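Local coordinates for YlqD protein (Synechococcus sp. WH 8102, PDB 4DCI) that is of unknown function but joins a small mixed beta sheet to a long helical hairpin, predicted as coiled coil, in an assembly of four chains, at residues 15-20 with 111-116; 19-24 with 138-143; 58-63 with 73-78. All coordinates share one frame; numbering follows the deposited sequence.

How the interactions relate
Interactions 1 and 2 are neighbours in one four-stranded mixed sheet, their centres about 10 Å apart. Both use strand 10-21, and so share R19 and A20: strand 111-123 pairs with one edge of it, antiparallel, and strand 136-140 with the other, parallel. They also touch directly, V112 packing on V22 and V18 on V139. Interaction 3 lies at the far end of the helical hairpin, about 48 Å from interaction 1 and 53 Å from interaction 2, centre to centre. Along the chain, helices 24-60 and 69-104 leave strand 10-21 and return to strand 111-123, so both ends of the hairpin run into adjacent strands of the sheet, while interaction 3 lies near its bend.

Interaction 1 (15-20 with 111-116); sequences PITVRA and IVEQGQ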
ATOM      1  N   PRO B  15      19.789  -0.324   3.888  1.00 46.61           N
ATOM      2  CA  PRO B  15      19.896   0.677   2.841  1.00 45.70           C
ATOM      3  C   PRO B  15      21.359   1.041   2.546  1.00 44.93           C
ATOM      4  O   PRO B  15      22.216   0.929   3.426  1.00 49.05           O
ATOM      5  CB  PRO B  15      19.180   1.862   3.466  1.00 45.12           C
ATOM      6  CG  PRO B  15      19.513   1.755   4.924  1.00 43.89           C
ATOM      7  CD  PRO B  15      19.628   0.292   5.220  1.00 45.74           C
ATOM      8  N   ILE B  16      21.635   1.460   1.316  1.00 44.94           N
ATOM      9  CA  ILE B  16      22.935   2.021   0.952  1.00 47.72           C
ATOM     10  C   ILE B  16      22.718   3.470   0.536  1.00 48.64           C
ATOM     11  O   ILE B  16      21.760   3.787  -0.169  1.00 46.81           O
ATOM     12  CB  ILE B  16      23.613   1.233  -0.198  1.00 50.74           C
ATOM     13  CG1 ILE B  16      23.974  -0.186   0.241  1.00 56.82           C
ATOM     14  CG2 ILE B  16      24.880   1.915  -0.688  1.00 50.19           C
ATOM     15  CD1 ILE B  16      24.700  -0.281   1.569  1.00 62.02           C
ATOM     16  N   THR B  17      23.599   4.354   0.986  1.00 50.38           N
ATOM     17  CA  THR B  17      23.497   5.754   0.621  1.00 48.23           C
ATOM     18  C   THR B  17      24.336   6.026  -0.615  1.00 46.89           C
ATOM     19  O   THR B  17      25.482   5.599  -0.704  1.00 50.80           O
ATOM     20  CB  THR B  17      23.934   6.655   1.785  1.00 49.84           C
ATOM     21  OG1 THR B  17      23.042   6.453   2.887  1.00 51.25           O
ATOM     22  CG2 THR B  17      23.919   8.125   1.379  1.00 52.70           C
ATOM     23  N   VAL B  18      23.749   6.719  -1.578  1.00 46.12           N
ATOM     24  CA  VAL B  18      24.484   7.123  -2.766  1.00 48.28           C
ATOM     25  C   VAL B  18      24.860   8.591  -2.616  1.00 49.00           C
ATOM     26  O   VAL B  18      23.991   9.445  -2.438  1.00 55.11           O
ATOM     27  CB  VAL B  18      23.650   6.919  -4.050  1.00 47.29           C
ATOM     28  CG1 VAL B  18      24.541   6.948  -5.284  1.00 43.82           C
ATOM     29  CG2 VAL B  18      22.906   5.599  -3.988  1.00 45.07           C
ATOM     30  N   ARG B  19      26.155   8.879  -2.653  1.00 50.14           N
ATOM     31  CA  ARG B  19      26.634  10.260  -2.696  1.00 56.80           C
ATOM     32  C   ARG B  19      27.209  10.549  -4.087  1.00 54.69           C
ATOM     33  O   ARG B  19      27.832   9.678  -4.687  1.00 63.19           O
ATOM     34  CB  ARG B  19      27.697  10.499  -1.617  1.00 61.33           C
ATOM     35  CG  ARG B  19      27.175  10.396  -0.193  1.00 62.74           C
ATOM     36  CD  ARG B  19      28.304  10.373   0.824  1.00 68.12           C
ATOM     37  NE  ARG B  19      27.835   9.865   2.113  1.00 76.62           N
ATOM     38  CZ  ARG B  19      28.609   9.309   3.048  1.00 75.93           C
ATOM     39  NH1 ARG B  19      29.918   9.166   2.860  1.00 87.64           N
ATOM     40  NH2 ARG B  19      28.069   8.875   4.179  1.00 81.09           N
ATOM     41  N   ALA B  20      27.000  11.758  -4.607  1.00 53.64           N
ATOM     42  CA  ALA B  20      27.546  12.126  -5.921  1.00 54.02           C
ATOM     43  C   ALA B  20      28.636  13.174  -5.828  1.00 52.72           C
ATOM     44  O   ALA B  20      28.542  14.133  -5.053  1.00 53.86           O
ATOM     45  CB  ALA B  20      26.450  12.601  -6.862  1.00 51.51           C
ATOM     46  N   ILE B 111      30.872  16.947  -2.599  1.00 59.25           N
ATOM     47  CA  ILE B 111      30.187  15.659  -2.516  1.00 59.50           C
ATOM     48  C   ILE B 111      28.821  15.791  -1.860  1.00 56.96           C
ATOM     49  O   ILE B 111      28.699  16.362  -0.777  1.00 52.99           O
ATOM     50  CB  ILE B 111      31.048  14.609  -1.790  1.00 55.55           C
ATOM     51  CG1 ILE B 111      32.236  14.222  -2.678  1.00 49.71           C
ATOM     52  CG2 ILE B 111      30.212  13.386  -1.434  1.00 57.47           C
ATOM     53  CD1 ILE B 111      33.281  13.358  -2.005  1.00 47.63           C
ATOM     54  N   VAL B 112      27.796  15.255  -2.523  1.00 58.88           N
ATOM     55  CA  VAL B 112      26.408  15.463  -2.110  1.00 60.54           C
ATOM     56  C   VAL B 112      25.637  14.161  -1.917  1.00 62.59           C
ATOM     57  O   VAL B 112      25.852  13.185  -2.635  1.00 62.48           O
ATOM     58  CB  VAL B 112      25.644  16.312  -3.146  1.00 59.09           C
ATOM     59  CG1 VAL B 112      24.333  16.820  -2.568  1.00 58.23           C
ATOM     60  CG2 VAL B 112      26.483  17.488  -3.579  1.00 58.00           C
ATOM     61  N   GLU B 113      24.726  14.170  -0.948  1.00 64.66           N
ATOM     62  CA  GLU B 113      23.719  13.129  -0.812  1.00 63.34           C
ATOM     63  C   GLU B 113      22.902  13.013  -2.093  1.00 65.15           C
ATOM     64  O   GLU B 113      22.648  14.017  -2.762  1.00 65.05           O
ATOM     65  CB  GLU B 113      22.780  13.484   0.327  1.00 66.54           C
ATOM     66  CG  GLU B 113      22.150  12.281   0.988  1.00 74.74           C
ATOM     67  CD  GLU B 113      23.039  11.694   2.062  1.00 83.58           C
ATOM     68  OE1 GLU B 113      24.288  11.765   1.935  1.00 82.06           O
ATOM     69  OE2 GLU B 113      22.477  11.165   3.044  1.00 96.76           O
ATOM     70  N   GLN B 114      22.485  11.796  -2.426  1.00 59.80           N
ATOM     71  CA  GLN B 114      21.682  11.562  -3.621  1.00 60.74           C
ATOM     72  C   GLN B 114      20.941  10.238  -3.493  1.00 68.99           C
ATOM     73  O   GLN B 114      21.173   9.307  -4.271  1.00 79.38           O
ATOM     74  CB  GLN B 114      22.563  11.561  -4.879  1.00 62.45           C
ATOM     75  CG  GLN B 114      21.824  11.801  -6.193  1.00 75.36           C
ATOM     76  CD  GLN B 114      22.367  10.968  -7.362  1.00 86.87           C
ATOM     77  OE1 GLN B 114      23.562  10.999  -7.676  1.00 83.95           O
ATOM     78  NE2 GLN B 114      21.480  10.221  -8.016  1.00 94.19           N
ATOM     79  N   GLY B 115      20.067  10.138  -2.496  1.00 65.30           N
ATOM     80  CA  GLY B 115      19.194   8.970  -2.357  1.00 66.05           C
ATOM     81  C   GLY B 115      19.817   7.683  -1.839  1.00 63.90           C
ATOM     82  O   GLY B 115      20.988   7.654  -1.450  1.00 59.82           O
ATOM     83  N   GLN B 116      19.013   6.617  -1.861  1.00 59.81           N
ATOM     84  CA  GLN B 116      19.313   5.335  -1.218  1.00 53.70           C
ATOM     85  C   GLN B 116      19.080   4.160  -2.155  1.00 48.87           C
ATOM     86  O   GLN B 116      18.252   4.239  -3.053  1.00 52.14           O
ATOM     87  CB  GLN B 116      18.382   5.137  -0.029  1.00 53.71           C
ATOM     88  CG  GLN B 116      18.221   6.350   0.859  1.00 60.70           C
ATOM     89  CD  GLN B 116      19.182   6.323   2.018  1.00 65.11           C
ATOM     90  OE1 GLN B 116      19.228   5.345   2.765  1.00 68.47           O
ATOM     91  NE2 GLN B 116      19.953   7.397   2.185  1.00 73.57           N
TER
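Q116 lies alongside T17, both side chains pointing the same way from one face of the sheet. Turned back at its second torsion (chi2 -94°), the glutamine brings its amide NE2 to within 3.3 Å of T17 OG1, a weak, bent hydrogen bond, and rests OE1 against CB of P15. T17 uses its two branches differently: the hydroxyl meets this amide, whereas CG2, anti to the backbone N, meets the carboxylate of E113, 3.7 Å from OE1, the two side chains crossing at about a right angle. R19 follows on the same face. Its chain is extended, its CB 3.8 Å from CG2 of I111, and its guanidinium lies nearly parallel to the E113 carboxylate (10° between the planes). E113 OE1 sits at the guanidinium edge, near its plane; at 4.0 Å from R19 NE the opposite charges probably attract, but are too far apart for a salt bridge.

A20 and V112 face the other way. The small methyl of A20 lets Q114 OE1 come to 3.4 Å from A20 CB, and that oxygen also accepts a weak hydrogen bond from W26 NE1. V112 and A20 bond to each other through both their backbone N-H groups, A20 N to V112 O at 2.7 Å.

Between the T17-Q116 and R19-E113 pairs, Q114 and G115 together stand opposite V18, making a beta bulge. V18 N gives G115 O a straight bond of 2.9 Å, while Q114 N reaches V18 O only weakly. G115 has positive phi (75°), easily reached without a side chain.

Chemically, then, backbone hydrogen bonds pair the strands; the polar face adds a weak hydrogen bond, a probable long-range charge attraction and carbon contacts, and buried V18 ties the pair to V139 of strand 136-140 and L129 of the second subunit.

Interaction 2 (19-24 with 138-143); sequences RAVVTP and VVRDGV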
ATOM      1  N   ARG B  19      26.155   8.879  -2.653  1.00 50.14           N
ATOM      2  CA  ARG B  19      26.634  10.260  -2.696  1.00 56.80           C
ATOM      3  C   ARG B  19      27.209  10.549  -4.087  1.00 54.69           C
ATOM      4  O   ARG B  19      27.832   9.678  -4.687  1.00 63.19           O
ATOM      5  CB  ARG B  19      27.697  10.499  -1.617  1.00 61.33           C
ATOM      6  CG  ARG B  19      27.175  10.396  -0.193  1.00 62.74           C
ATOM      7  CD  ARG B  19      28.304  10.373   0.824  1.00 68.12           C
ATOM      8  NE  ARG B  19      27.835   9.865   2.113  1.00 76.62           N
ATOM      9  CZ  ARG B  19      28.609   9.309   3.048  1.00 75.93           C
ATOM     10  NH1 ARG B  19      29.918   9.166   2.860  1.00 87.64           N
ATOM     11  NH2 ARG B  19      28.069   8.875   4.179  1.00 81.09           N
ATOM     12  N   ALA B  20      27.000  11.758  -4.607  1.00 53.64           N
ATOM     13  CA  ALA B  20      27.546  12.126  -5.921  1.00 54.02           C
ATOM     14  C   ALA B  20      28.636  13.174  -5.828  1.00 52.72           C
ATOM     15  O   ALA B  20      28.542  14.133  -5.053  1.00 53.86           O
ATOM     16  CB  ALA B  20      26.450  12.601  -6.862  1.00 51.51           C
ATOM     17  N   VAL B  21      29.679  12.974  -6.617  1.00 53.67           N
ATOM     18  CA  VAL B  21      30.701  13.990  -6.808  1.00 57.63           C
ATOM     19  C   VAL B  21      30.094  15.033  -7.739  1.00 59.96           C
ATOM     20  O   VAL B  21      29.484  14.682  -8.764  1.00 58.67           O
ATOM     21  CB  VAL B  21      31.986  13.399  -7.429  1.00 57.62           C
ATOM     22  CG1 VAL B  21      33.048  14.472  -7.610  1.00 63.51           C
ATOM     23  CG2 VAL B  21      32.546  12.295  -6.554  1.00 54.15           C
ATOM     24  N   VAL B  22      30.229  16.308  -7.381  1.00 59.98           N
ATOM     25  CA  VAL B  22      29.676  17.359  -8.230  1.00 62.08           C
ATOM     26  C   VAL B  22      30.487  17.513  -9.525  1.00 62.42           C
ATOM     27  O   VAL B  22      31.669  17.888  -9.508  1.00 61.40           O
ATOM     28  CB  VAL B  22      29.510  18.713  -7.505  1.00 62.43           C
ATOM     29  CG1 VAL B  22      28.883  19.733  -8.450  1.00 61.14           C
ATOM     30  CG2 VAL B  22      28.640  18.561  -6.264  1.00 57.21           C
ATOM     31  N   THR B  23      29.832  17.176 -10.634  1.00 61.01           N
ATOM     32  CA  THR B  23      30.377  17.358 -11.971  1.00 62.08           C
ATOM     33  C   THR B  23      29.410  18.245 -12.728  1.00 63.17           C
ATOM     34  O   THR B  23      28.255  18.383 -12.322  1.00 64.47           O
ATOM     35  CB  THR B  23      30.477  16.036 -12.754  1.00 62.21           C
ATOM     36  OG1 THR B  23      29.163  15.570 -13.086  1.00 60.44           O
ATOM     37  CG2 THR B  23      31.228  14.973 -11.967  1.00 66.63           C
ATOM     38  N   PRO B  24      29.862  18.837 -13.845  1.00 68.11           N
ATOM     39  CA  PRO B  24      28.947  19.658 -14.624  1.00 66.57           C
ATOM     40  C   PRO B  24      27.787  18.828 -15.180  1.00 62.99           C
ATOM     41  O   PRO B  24      26.639  19.257 -15.092  1.00 63.66           O
ATOM     42  CB  PRO B  24      29.831  20.194 -15.758  1.00 70.90           C
ATOM     43  CG  PRO B  24      31.233  20.054 -15.259  1.00 73.38           C
ATOM     44  CD  PRO B  24      31.205  18.793 -14.452  1.00 73.19           C
ATOM     45  N   VAL B 138      30.273   6.470  -3.265  1.00 48.97           N
ATOM     46  CA  VAL B 138      30.508   7.756  -3.917  1.00 51.66           C
ATOM     47  C   VAL B 138      30.571   7.565  -5.429  1.00 55.03           C
ATOM     48  O   VAL B 138      31.403   6.804  -5.930  1.00 56.35           O
ATOM     49  CB  VAL B 138      31.798   8.423  -3.408  1.00 51.79           C
ATOM     50  CG1 VAL B 138      32.052   9.726  -4.141  1.00 48.79           C
ATOM     51  CG2 VAL B 138      31.709   8.678  -1.910  1.00 53.87           C
ATOM     52  N   VAL B 139      29.674   8.253  -6.137  1.00 55.35           N
ATOM     53  CA  VAL B 139      29.561   8.171  -7.594  1.00 56.23           C
ATOM     54  C   VAL B 139      30.057   9.453  -8.270  1.00 59.80           C
ATOM     55  O   VAL B 139      29.758  10.569  -7.823  1.00 56.87           O
ATOM     56  CB  VAL B 139      28.104   7.889  -8.041  1.00 54.24           C
ATOM     57  CG1 VAL B 139      27.951   8.103  -9.536  1.00 56.29           C
ATOM     58  CG2 VAL B 139      27.696   6.472  -7.681  1.00 47.51           C
ATOM     59  N   ARG B 140      30.815   9.274  -9.349  1.00 63.73           N
ATOM     60  CA  ARG B 140      31.249  10.373 -10.191  1.00 64.90           C
ATOM     61  C   ARG B 140      30.859  10.038 -11.621  1.00 69.20           C
ATOM     62  O   ARG B 140      31.373   9.080 -12.210  1.00 68.74           O
ATOM     63  CB  ARG B 140      32.754  10.557 -10.077  1.00 60.71           C
ATOM     64  CG  ARG B 140      33.255  11.870 -10.628  1.00 60.66           C
ATOM     65  CD  ARG B 140      34.768  11.859 -10.761  1.00 64.53           C
ATOM     66  NE  ARG B 140      35.181  12.815 -11.782  1.00 67.47           N
ATOM     67  CZ  ARG B 140      35.475  14.087 -11.541  1.00 68.11           C
ATOM     68  NH1 ARG B 140      35.426  14.564 -10.298  1.00 71.46           N
ATOM     69  NH2 ARG B 140      35.826  14.880 -12.545  1.00 71.54           N
ATOM     70  N   ASP B 141      29.928  10.819 -12.163  1.00 75.90           N
ATOM     71  CA  ASP B 141      29.388  10.585 -13.503  1.00 77.25           C
ATOM     72  C   ASP B 141      29.087   9.115 -13.740  1.00 70.34           C
ATOM     73  O   ASP B 141      29.504   8.540 -14.742  1.00 78.73           O
ATOM     74  CB  ASP B 141      30.345  11.109 -14.581  1.00 80.95           C
ATOM     75  CG  ASP B 141      30.314  12.620 -14.707  1.00 86.62           C
ATOM     76  OD1 ASP B 141      29.307  13.245 -14.288  1.00 78.78           O
ATOM     77  OD2 ASP B 141      31.299  13.181 -15.236  1.00100.28           O
ATOM     78  N   GLY B 142      28.379   8.508 -12.797  1.00 68.60           N
ATOM     79  CA  GLY B 142      27.965   7.116 -12.926  1.00 65.63           C
ATOM     80  C   GLY B 142      28.975   6.062 -12.500  1.00 63.90           C
ATOM     81  O   GLY B 142      28.657   4.869 -12.506  1.00 60.89           O
ATOM     82  N   VAL B 143      30.183   6.478 -12.122  1.00 62.71           N
ATOM     83  CA  VAL B 143      31.232   5.509 -11.790  1.00 57.84           C
ATOM     84  C   VAL B 143      31.540   5.465 -10.303  1.00 56.38           C
ATOM     85  O   VAL B 143      31.698   6.513  -9.677  1.00 63.98           O
ATOM     86  CB  VAL B 143      32.528   5.789 -12.567  1.00 58.42           C
ATOM     87  CG1 VAL B 143      33.581   4.743 -12.233  1.00 53.27           C
ATOM     88  CG2 VAL B 143      32.250   5.805 -14.063  1.00 61.30           C
TER
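T23 and D141 meet through a hydrogen bond in which the threonine hydroxyl is the donor, OG1 to D141 OD1 2.6 Å, approaching on the syn side but 28° out of the carboxylate plane. The first torsion of T23 (chi1 70°) places OG1 between its backbone N and carbonyl carbon, where it also accepts from W26 N as the N-cap of helix 24-60. Threonine suits this place because its methyl works too: CG2 lies over one face of the R140 guanidinium and 3.9 Å from R140 CG.

V21 packs next to them. Its CG2 rests on CG1 of V138 at 3.6 Å, and its CG1 comes just as near R140 NH1, a van der Waals contact of methyl with guanidinium; the charge of R140 is met elsewhere, by a salt bridge from NH1 to D109.

Behind these side chains is the backbone of a parallel pair. V139 offers both its polar groups to strand 10-21, its N bonding R19 O and its O accepting from V21 N, each at 2.7 Å and almost straight. The V139 side chain itself packs on L129 of the second subunit.

What brings D141 into place is a tight beta hairpin: strands 136-140 and 143-148 are joined by a type I' turn from R140 to V143, closed by paired backbone bonds between those two residues. G142 suits it because at its backbone angles any side-chain carbon would collide with the carbonyl O of D141.

One hydroxyl thus links turn to helix start: donating to D141 is likely to polarise OG1 and strengthen it as acceptor for the helix N-H.

Interaction 3 (58-63 with 73-78); sequences QVRRQS and EQVANI
V59 packs its CG1 against the side-chain amide of Q74, 3.7 Å from OE1, and more loosely against V75 CG2 at 4.4 Å. This is the closed part of the contact: V59 and V75 are buried, V71 of helix 69-104 adds to the packing on V59, and Q80 of the second subunit also touches it. Beta-branched valines suit so close a helix pair, where their short side chains fill the seam.

R60 forms the solvent side. Bent at chi2, it swings its guanidinium across V75, with NH1 3.8 Å from CG1, a van der Waals contact. At another border, where A76 and E73 of the second subunit pack on Q62 and Q74 respectively, Q62 reaches from the opposite direction to Q74, whose NE2 gives a straight but weak bond of 3.3 Å to Q62 OE1; the amide planes are 34° apart. Q74 NE2 also bonds weakly to R70 O. Were Q74 replaced by alanine, Q62 OE1 would probably lose this donor and V59 CG1 the amide packed against it.

Such packing beside the bend joining two long helices is typical of an antiparallel helical hairpin, consistent with the predicted coiled coil.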
ATOM      1  N   GLN B  58     -21.345  23.016  -9.896  1.00129.38           N
ATOM      2  CA  GLN B  58     -22.273  21.889 -10.021  1.00141.37           C
ATOM      3  C   GLN B  58     -23.191  21.800  -8.808  1.00135.61           C
ATOM      4  O   GLN B  58     -24.408  21.686  -8.946  1.00138.47           O
ATOM      5  CB  GLN B  58     -21.514  20.565 -10.163  1.00136.44           C
ATOM      6  CG  GLN B  58     -20.726  20.395 -11.452  1.00148.73           C
ATOM      7  CD  GLN B  58     -19.998  19.063 -11.509  1.00159.95           C
ATOM      8  OE1 GLN B  58     -20.617  18.007 -11.638  1.00165.83           O
ATOM      9  NE2 GLN B  58     -18.676  19.107 -11.416  1.00151.54           N
ATOM     10  N   VAL B  59     -22.581  21.854  -7.627  1.00122.98           N
ATOM     11  CA  VAL B  59     -23.278  21.728  -6.346  1.00126.23           C
ATOM     12  C   VAL B  59     -24.312  22.839  -6.141  1.00128.99           C
ATOM     13  O   VAL B  59     -25.387  22.596  -5.593  1.00129.99           O
ATOM     14  CB  VAL B  59     -22.269  21.659  -5.170  1.00111.98           C
ATOM     15  CG1 VAL B  59     -22.950  21.856  -3.823  1.00116.66           C
ATOM     16  CG2 VAL B  59     -21.529  20.329  -5.183  1.00112.05           C
ATOM     17  N   ARG B  60     -23.990  24.046  -6.599  1.00123.63           N
ATOM     18  CA  ARG B  60     -24.911  25.181  -6.531  1.00136.83           C
ATOM     19  C   ARG B  60     -26.219  24.894  -7.271  1.00146.00           C
ATOM     20  O   ARG B  60     -27.293  25.289  -6.818  1.00150.16           O
ATOM     21  CB  ARG B  60     -24.249  26.445  -7.087  1.00134.63           C
ATOM     22  CG  ARG B  60     -23.067  26.951  -6.271  1.00130.29           C
ATOM     23  CD  ARG B  60     -23.447  28.098  -5.348  1.00128.83           C
ATOM     24  NE  ARG B  60     -22.439  28.328  -4.312  1.00127.20           N
ATOM     25  CZ  ARG B  60     -21.328  29.043  -4.474  1.00120.67           C
ATOM     26  NH1 ARG B  60     -20.487  29.184  -3.460  1.00118.03           N
ATOM     27  NH2 ARG B  60     -21.050  29.616  -5.640  1.00120.52           N
ATOM     28  N   ARG B  61     -26.120  24.190  -8.397  1.00149.41           N
ATOM     29  CA  ARG B  61     -27.286  23.796  -9.187  1.00161.83           C
ATOM     30  C   ARG B  61     -28.107  22.663  -8.554  1.00161.46           C
ATOM     31  O   ARG B  61     -28.598  21.780  -9.259  1.00175.51           O
ATOM     32  CB  ARG B  61     -26.853  23.402 -10.601  1.00155.61           C
ATOM     33  CG  ARG B  61     -26.972  24.514 -11.623  1.00157.81           C
ATOM     34  CD  ARG B  61     -26.781  23.962 -13.023  1.00167.70           C
ATOM     35  NE  ARG B  61     -27.448  24.791 -14.020  1.00180.16           N
ATOM     36  CZ  ARG B  61     -26.897  25.840 -14.623  1.00188.29           C
ATOM     37  NH1 ARG B  61     -25.652  26.206 -14.340  1.00161.96           N
ATOM     38  NH2 ARG B  61     -27.594  26.528 -15.516  1.00192.09           N
ATOM     39  N   GLN B  62     -28.251  22.691  -7.232  1.00151.92           N
ATOM     40  CA  GLN B  62     -29.094  21.731  -6.520  1.00155.03           C
ATOM     41  C   GLN B  62     -30.331  22.417  -5.964  1.00161.21           C
ATOM     42  O   GLN B  62     -31.422  21.847  -5.966  1.00160.40           O
ATOM     43  CB  GLN B  62     -28.333  21.081  -5.369  1.00139.62           C
ATOM     44  CG  GLN B  62     -27.456  19.906  -5.757  1.00139.79           C
ATOM     45  CD  GLN B  62     -26.690  19.346  -4.571  1.00137.20           C
ATOM     46  OE1 GLN B  62     -27.120  19.465  -3.424  1.00137.56           O
ATOM     47  NE2 GLN B  62     -25.546  18.732  -4.844  1.00134.92           N
ATOM     48  N   SER B  63     -30.145  23.644  -5.485  1.00154.60           N
ATOM     49  CA  SER B  63     -31.214  24.403  -4.860  1.00152.48           C
ATOM     50  C   SER B  63     -31.400  25.754  -5.534  1.00153.25           C
ATOM     51  O   SER B  63     -30.427  26.435  -5.862  1.00144.91           O
ATOM     52  CB  SER B  63     -30.920  24.597  -3.371  1.00143.18           C
ATOM     53  OG  SER B  63     -31.877  25.446  -2.765  1.00139.31           O
ATOM     54  N   GLU B  73     -22.674  23.845   3.113  1.00 70.68           N
ATOM     55  CA  GLU B  73     -21.719  23.008   3.840  1.00 71.90           C
ATOM     56  C   GLU B  73     -20.821  22.224   2.875  1.00 71.78           C
ATOM     57  O   GLU B  73     -19.619  22.072   3.119  1.00 63.17           O
ATOM     58  CB  GLU B  73     -22.439  22.090   4.851  1.00 80.80           C
ATOM     59  CG  GLU B  73     -22.550  20.614   4.476  1.00 87.88           C
ATOM     60  CD  GLU B  73     -21.804  19.693   5.433  1.00 88.78           C
ATOM     61  OE1 GLU B  73     -22.288  19.492   6.565  1.00 92.10           O
ATOM     62  OE2 GLU B  73     -20.752  19.146   5.052  1.00 90.35           O
ATOM     63  N   GLN B  74     -21.405  21.740   1.780  1.00 73.40           N
ATOM     64  CA  GLN B  74     -20.640  21.025   0.764  1.00 74.04           C
ATOM     65  C   GLN B  74     -19.563  21.941   0.200  1.00 69.57           C
ATOM     66  O   GLN B  74     -18.395  21.561   0.129  1.00 70.85           O
ATOM     67  CB  GLN B  74     -21.538  20.544  -0.370  1.00 77.68           C
ATOM     68  CG  GLN B  74     -22.589  19.521   0.011  1.00 82.68           C
ATOM     69  CD  GLN B  74     -23.485  19.185  -1.164  1.00 92.67           C
ATOM     70  OE1 GLN B  74     -23.052  18.540  -2.119  1.00104.30           O
ATOM     71  NE2 GLN B  74     -24.739  19.632  -1.107  1.00100.17           N
ATOM     72  N   VAL B  75     -19.966  23.150  -0.186  1.00 65.63           N
ATOM     73  CA  VAL B  75     -19.042  24.163  -0.686  1.00 63.58           C
ATOM     74  C   VAL B  75     -17.895  24.360   0.315  1.00 61.27           C
ATOM     75  O   VAL B  75     -16.720  24.229  -0.042  1.00 57.35           O
ATOM     76  CB  VAL B  75     -19.776  25.492  -0.996  1.00 61.92           C
ATOM     77  CG1 VAL B  75     -18.793  26.598  -1.336  1.00 56.21           C
ATOM     78  CG2 VAL B  75     -20.756  25.305  -2.144  1.00 68.47           C
ATOM     79  N   ALA B  76     -18.240  24.630   1.573  1.00 61.05           N
ATOM     80  CA  ALA B  76     -17.234  24.788   2.623  1.00 59.78           C
ATOM     81  C   ALA B  76     -16.275  23.604   2.644  1.00 60.56           C
ATOM     82  O   ALA B  76     -15.066  23.801   2.744  1.00 66.72           O
ATOM     83  CB  ALA B  76     -17.883  24.981   3.985  1.00 52.96           C
ATOM     84  N   ASN B  77     -16.815  22.388   2.530  1.00 57.01           N
ATOM     85  CA  ASN B  77     -15.998  21.174   2.444  1.00 62.58           C
ATOM     86  C   ASN B  77     -15.096  21.145   1.211  1.00 62.93           C
ATOM     87  O   ASN B  77     -13.907  20.817   1.321  1.00 61.46           O
ATOM     88  CB  ASN B  77     -16.869  19.919   2.475  1.00 64.76           C
ATOM     89  CG  ASN B  77     -17.435  19.632   3.847  1.00 67.62           C
ATOM     90  OD1 ASN B  77     -16.748  19.752   4.859  1.00 67.40           O
ATOM     91  ND2 ASN B  77     -18.696  19.237   3.885  1.00 77.31           N
ATOM     92  N   ILE B  78     -15.659  21.478   0.047  1.00 61.52           N
ATOM     93  CA  ILE B  78     -14.875  21.598  -1.181  1.00 64.39           C
ATOM     94  C   ILE B  78     -13.685  22.520  -0.922  1.00 62.11           C
ATOM     95  O   ILE B  78     -12.529  22.114  -1.047  1.00 64.19           O
ATOM     96  CB  ILE B  78     -15.703  22.170  -2.365  1.00 63.55           C
ATOM     97  CG1 ILE B  78     -16.966  21.341  -2.644  1.00 64.30           C
ATOM     98  CG2 ILE B  78     -14.839  22.307  -3.615  1.00 68.53           C
ATOM     99  CD1 ILE B  78     -16.734  19.867  -2.912  1.00 68.42           C
TER